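Local coordinates for protein adenylyltransferase MntA (Shewanella oneidensis MR-1, PDB 6M6U) that builds a chain of three AMP units from ATP on a tyrosine of its cognate toxin HepT, which largely neutralises the toxin, at residues 60-63 with 69-72; 4-9 with 89-94. The protein carries 2 engineered substitutions. All blocks are in the same frame, centred on the assembly; numbering follows the deposited sequence.

Interaction 1: 60-63 with 69-72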
loop_
_atom_site.group_PDB
_atom_site.type_symbol
_atom_site.label_atom_id
_atom_site.label_comp_id
_atom_site.label_asym_id
_atom_site.label_seq_id
_atom_site.Cartn_x
_atom_site.Cartn_y
_atom_site.Cartn_z
ATOM N N GLN E 60 -8.325 -6.387 15.926
ATOM C CA GLN E 60 -8.835 -5.040 15.689
ATOM C C GLN E 60 -9.622 -4.527 16.887
ATOM O O GLN E 60 -9.633 -3.318 17.145
ATOM C CB GLN E 60 -9.698 -4.994 14.425
ATOM C CG GLN E 60 -9.089 -5.676 13.206
ATOM C CD GLN E 60 -7.588 -5.461 13.075
ATOM O OE1 GLN E 60 -7.094 -4.345 13.206
ATOM N NE2 GLN E 60 -6.855 -6.545 12.814
ATOM N N LYS E 61 -10.270 -5.420 17.643
ATOM C CA LYS E 61 -10.930 -4.965 18.864
ATOM C C LYS E 61 -9.908 -4.528 19.908
ATOM O O LYS E 61 -10.103 -3.513 20.588
ATOM C CB LYS E 61 -11.847 -6.048 19.428
ATOM C CG LYS E 61 -12.818 -5.494 20.469
ATOM C CD LYS E 61 -13.609 -6.580 21.191
ATOM C CE LYS E 61 -13.974 -7.727 20.269
ATOM N NZ LYS E 61 -15.098 -7.368 19.360
ATOM N N LEU E 62 -8.803 -5.269 20.044
ATOM C CA LEU E 62 -7.709 -4.785 20.879
ATOM C C LEU E 62 -7.133 -3.493 20.321
ATOM O O LEU E 62 -6.844 -2.554 21.073
ATOM C CB LEU E 62 -6.609 -5.841 20.987
ATOM C CG LEU E 62 -6.653 -6.755 22.208
ATOM C CD1 LEU E 62 -7.833 -7.700 22.106
ATOM C CD2 LEU E 62 -5.349 -7.518 22.357
ATOM N N ALA E 63 -6.957 -3.432 19.000
ATOM C CA ALA E 63 -6.414 -2.234 18.370
ATOM C C ALA E 63 -7.240 -1.002 18.723
ATOM O O ALA E 63 -6.686 0.060 19.027
ATOM C CB ALA E 63 -6.345 -2.429 16.855
ATOM N N ASP E 69 -2.150 -0.072 16.305
ATOM C CA ASP E 69 -2.227 -1.283 15.502
ATOM C C ASP E 69 -1.783 -2.488 16.322
ATOM O O ASP E 69 -0.784 -2.442 17.045
ATOM C CB ASP E 69 -1.375 -1.153 14.240
ATOM C CG ASP E 69 -1.986 -0.209 13.217
ATOM O OD1 ASP E 69 -3.212 0.036 13.288
ATOM O OD2 ASP E 69 -1.242 0.286 12.341
ATOM N N VAL E 70 -2.545 -3.567 16.222
ATOM C CA VAL E 70 -2.280 -4.782 16.974
ATOM C C VAL E 70 -2.139 -5.932 15.989
ATOM O O VAL E 70 -2.889 -6.020 15.010
ATOM C CB VAL E 70 -3.392 -5.063 18.005
ATOM C CG1 VAL E 70 -3.291 -6.496 18.538
ATOM C CG2 VAL E 70 -3.309 -4.056 19.144
ATOM N N ASP E 71 -1.150 -6.784 16.225
ATOM C CA ASP E 71 -1.017 -8.042 15.507
ATOM C C ASP E 71 -1.156 -9.167 16.520
ATOM O O ASP E 71 -0.371 -9.249 17.472
ATOM C CB ASP E 71 0.320 -8.132 14.771
ATOM C CG ASP E 71 0.418 -9.371 13.897
ATOM O OD1 ASP E 71 1.538 -9.899 13.736
ATOM O OD2 ASP E 71 -0.625 -9.818 13.371
ATOM N N LEU E 72 -2.164 -10.014 16.329
ATOM C CA LEU E 72 -2.483 -11.084 17.264
ATOM C C LEU E 72 -2.085 -12.408 16.629
ATOM O O LEU E 72 -2.614 -12.782 15.575
ATOM C CB LEU E 72 -3.965 -11.075 17.637
ATOM C CG LEU E 72 -4.413 -12.200 18.572
ATOM C CD1 LEU E 72 -3.639 -12.179 19.893
ATOM C CD2 LEU E 72 -5.913 -12.092 18.817
#
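The beta-alpha-beta unit of the nucleotidyltransferase fold, strand 40-46, helix 52-66 and strand 70-74, closes here, where the end of the helix packs on the start of its following strand through Val70, Leu62 and Ala63. Val70 points at the helix, and both its methyls flank Leu62 CB at 4.2 Å. CG1 stands anti to the backbone N (chi1 166°), whereas CG2, beside the backbone N, also lies over the helix backbone, 3.7 Å from Ala63 CA. A beta-branched valine suits this strand position, since it spreads two methyls close to the main chain. The small Ala63 lets the backbones approach to 5.1 Å between its CA and that of Val70. Leu62 continues the apolar layer toward Ile42 and toward Leu12 and Leu13 of helix 6-16.

Side chains alternate along the strand. Asp71, a magnesium ligand, points away from the helix, on the face opposite Val70, so the helix-packing side and the metal-binding side are separate. Asp69 also turns away, and its OD1 forms a salt bridge with Arg70 of the HepT toxin chain. Between the side chains of helix and strand, Ala63 CB lies 4.1 Å from Val70 CB.

Interaction 2: 4-9 with 89-94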
loop_
_atom_site.group_PDB
_atom_site.type_symbol
_atom_site.label_atom_id
_atom_site.label_comp_id
_atom_site.label_asym_id
_atom_site.label_seq_id
_atom_site.Cartn_x
_atom_site.Cartn_y
_atom_site.Cartn_z
ATOM N N LEU E 4 2.051 1.234 28.114
ATOM C CA LEU E 4 1.156 0.238 27.532
ATOM C C LEU E 4 0.359 -0.475 28.625
ATOM O O LEU E 4 0.934 -0.981 29.592
ATOM C CB LEU E 4 1.947 -0.776 26.701
ATOM C CG LEU E 4 1.128 -1.687 25.785
ATOM C CD1 LEU E 4 0.537 -0.874 24.647
ATOM C CD2 LEU E 4 1.970 -2.846 25.258
ATOM N N ASN E 5 -0.963 -0.518 28.470
ATOM C CA ASN E 5 -1.842 -1.101 29.483
ATOM C C ASN E 5 -1.908 -2.609 29.275
ATOM O O ASN E 5 -2.635 -3.102 28.410
ATOM C CB ASN E 5 -3.228 -0.475 29.413
ATOM C CG ASN E 5 -4.059 -0.762 30.648
ATOM O OD1 ASN E 5 -3.775 -1.690 31.405
ATOM N ND2 ASN E 5 -5.099 0.042 30.857
ATOM N N GLU E 6 -1.149 -3.347 30.085
ATOM C CA GLU E 6 -1.130 -4.799 29.972
ATOM C C GLU E 6 -2.371 -5.431 30.586
ATOM O O GLU E 6 -2.789 -6.510 30.150
ATOM C CB GLU E 6 0.133 -5.356 30.630
ATOM C CG GLU E 6 1.412 -4.748 30.077
ATOM C CD GLU E 6 2.672 -5.389 30.627
ATOM O OE1 GLU E 6 2.592 -6.107 31.648
ATOM O OE2 GLU E 6 3.748 -5.176 30.029
ATOM N N ASN E 7 -2.969 -4.786 31.591
ATOM C CA ASN E 7 -4.167 -5.350 32.203
ATOM C C ASN E 7 -5.342 -5.322 31.239
ATOM O O ASN E 7 -6.173 -6.238 31.249
ATOM C CB ASN E 7 -4.511 -4.601 33.489
ATOM C CG ASN E 7 -3.527 -4.887 34.606
ATOM O OD1 ASN E 7 -3.058 -6.016 34.763
ATOM N ND2 ASN E 7 -3.209 -3.864 35.392
ATOM N N LYS E 8 -5.419 -4.289 30.399
ATOM C CA LYS E 8 -6.470 -4.233 29.391
ATOM C C LYS E 8 -6.281 -5.332 28.352
ATOM O O LYS E 8 -7.255 -5.958 27.919
ATOM C CB LYS E 8 -6.480 -2.853 28.732
ATOM C CG LYS E 8 -7.780 -2.485 28.048
ATOM C CD LYS E 8 -7.651 -1.150 27.303
ATOM C CE LYS E 8 -7.275 -0.012 28.242
ATOM N NZ LYS E 8 -7.334 1.314 27.562
ATOM N N ILE E 9 -5.031 -5.577 27.946
ATOM C CA ILE E 9 -4.731 -6.664 27.020
ATOM C C ILE E 9 -5.171 -7.998 27.609
ATOM O O ILE E 9 -5.810 -8.816 26.936
ATOM C CB ILE E 9 -3.230 -6.678 26.679
ATOM C CG1 ILE E 9 -2.878 -5.498 25.774
ATOM C CG2 ILE E 9 -2.834 -8.019 26.048
ATOM C CD1 ILE E 9 -1.412 -5.407 25.422
ATOM N N GLN E 89 12.296 -13.403 23.017
ATOM C CA GLN E 89 12.152 -12.012 23.422
ATOM C C GLN E 89 10.818 -11.711 24.085
ATOM O O GLN E 89 10.587 -10.565 24.481
ATOM C CB GLN E 89 12.304 -11.102 22.207
ATOM C CG GLN E 89 11.061 -11.116 21.343
ATOM C CD GLN E 89 11.118 -10.134 20.206
ATOM O OE1 GLN E 89 10.209 -10.080 19.379
ATOM N NE2 GLN E 89 12.188 -9.350 20.150
ATOM N N GLY E 90 9.931 -12.693 24.204
ATOM C CA GLY E 90 8.591 -12.412 24.668
ATOM C C GLY E 90 8.534 -12.152 26.160
ATOM O O GLY E 90 9.386 -12.591 26.932
ATOM N N LYS E 91 7.505 -11.414 26.563
ATOM C CA LYS E 91 7.189 -11.175 27.966
ATOM C C LYS E 91 5.843 -11.833 28.253
ATOM O O LYS E 91 4.817 -11.429 27.697
ATOM C CB LYS E 91 7.151 -9.678 28.277
ATOM C CG LYS E 91 6.725 -9.359 29.702
ATOM C CD LYS E 91 6.577 -7.854 29.931
ATOM C CE LYS E 91 6.159 -7.557 31.367
ATOM N NZ LYS E 91 5.940 -6.097 31.597
ATOM N N GLN E 92 5.849 -12.844 29.118
ATOM C CA GLN E 92 4.618 -13.541 29.455
ATOM C C GLN E 92 3.716 -12.642 30.290
ATOM O O GLN E 92 4.118 -12.165 31.357
ATOM C CB GLN E 92 4.923 -14.832 30.207
ATOM C CG GLN E 92 3.674 -15.484 30.758
ATOM C CD GLN E 92 3.926 -16.860 31.320
ATOM O OE1 GLN E 92 5.072 -17.241 31.571
ATOM N NE2 GLN E 92 2.855 -17.619 31.529
ATOM N N LEU E 93 2.491 -12.418 29.812
ATOM C CA LEU E 93 1.529 -11.597 30.536
ATOM C C LEU E 93 0.530 -12.412 31.348
ATOM O O LEU E 93 -0.070 -11.870 32.284
ATOM C CB LEU E 93 0.758 -10.694 29.564
ATOM C CG LEU E 93 1.550 -9.710 28.700
ATOM C CD1 LEU E 93 0.597 -8.842 27.893
ATOM C CD2 LEU E 93 2.462 -8.849 29.565
ATOM N N TRP E 94 0.341 -13.690 31.022
ATOM C CA TRP E 94 -0.660 -14.508 31.690
ATOM C C TRP E 94 -0.364 -15.975 31.405
ATOM O O TRP E 94 0.323 -16.310 30.438
ATOM C CB TRP E 94 -2.075 -14.126 31.228
ATOM C CG TRP E 94 -3.170 -14.773 32.016
ATOM C CD1 TRP E 94 -3.729 -14.321 33.179
ATOM C CD2 TRP E 94 -3.840 -15.993 31.695
ATOM N NE1 TRP E 94 -4.706 -15.191 33.603
ATOM C CE2 TRP E 94 -4.793 -16.225 32.707
ATOM C CE3 TRP E 94 -3.723 -16.916 30.654
ATOM C CZ2 TRP E 94 -5.623 -17.342 32.707
ATOM C CZ3 TRP E 94 -4.548 -18.023 30.653
ATOM C CH2 TRP E 94 -5.486 -18.228 31.673
#
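Glu6, in the first turn of helix 6-16, reaches across to Lys91 and Leu93 of strand 91-94, an edge strand of the nucleotidyltransferase sheet within this chain. The inner part of the contact is apolar. Ile9 is buried, and its CG2, anti to the backbone N, comes to 4.0 Å from Leu93 CD1; beyond it Ile9 also touches Ile42. Leu93 suits its place because its two methyls serve two different neighbours: CD1 meets the isoleucine, while CD2 lies 3.4 Å from Glu6 OE1, where the apolar part of the contact gives way to the carboxylate. Ile10 and Ile23 also pack on this leucine. Leu93 and Trp94 together face Ile23 in a classic beta bulge.

The outer side faces solvent and is polar. Lys91 is exposed and touches Glu6 only through the end of its chain, CD, CE and NZ; that chain is fully extended, with CG anti to the backbone N (chi1 176°), and carries the ammonium group out to the glutamate. The two side chains cross at about a right angle. Lys91 NZ approaches Glu6 OE2 on its syn lone pair, and a weaker bond to the other oxygen, Glu6 OE1, spans 3.3 Å. A long, flexible lysine fits such a surface position, where its charge can remain hydrated while it pairs with the carboxylate.

Just before the helix, Asn5 is the N-cap: its OD1 accepts from Lys8 N at 3.2 Å, with the donor above the carbonyl plane, and weakly from Asn7 N. The main ionic link across the contact is the 2.8 Å bond between Lys91 NZ and Glu6 OE2.

Interactions 1 and 2 reach the same mixed sheet near its two outermost strands, 70-74 and 91-94, with strands 40-46 and 20-26 between them. Their centres are 13 Å apart and their nearest atoms about 4 Å, without touching. Along the chain, interaction 1 is nested inside the loop that interaction 2 closes, and Ile42 is shared by Leu62, Val70 and Ile9. Interaction 1 is the nearer to the magnesium site: it contains Asp71, and the side chain of Asp69 lies about 4 Å from that of the engineered Glu39. In interaction 2 the side chain of Ile9 is about 11 Å from that of the same Glu39.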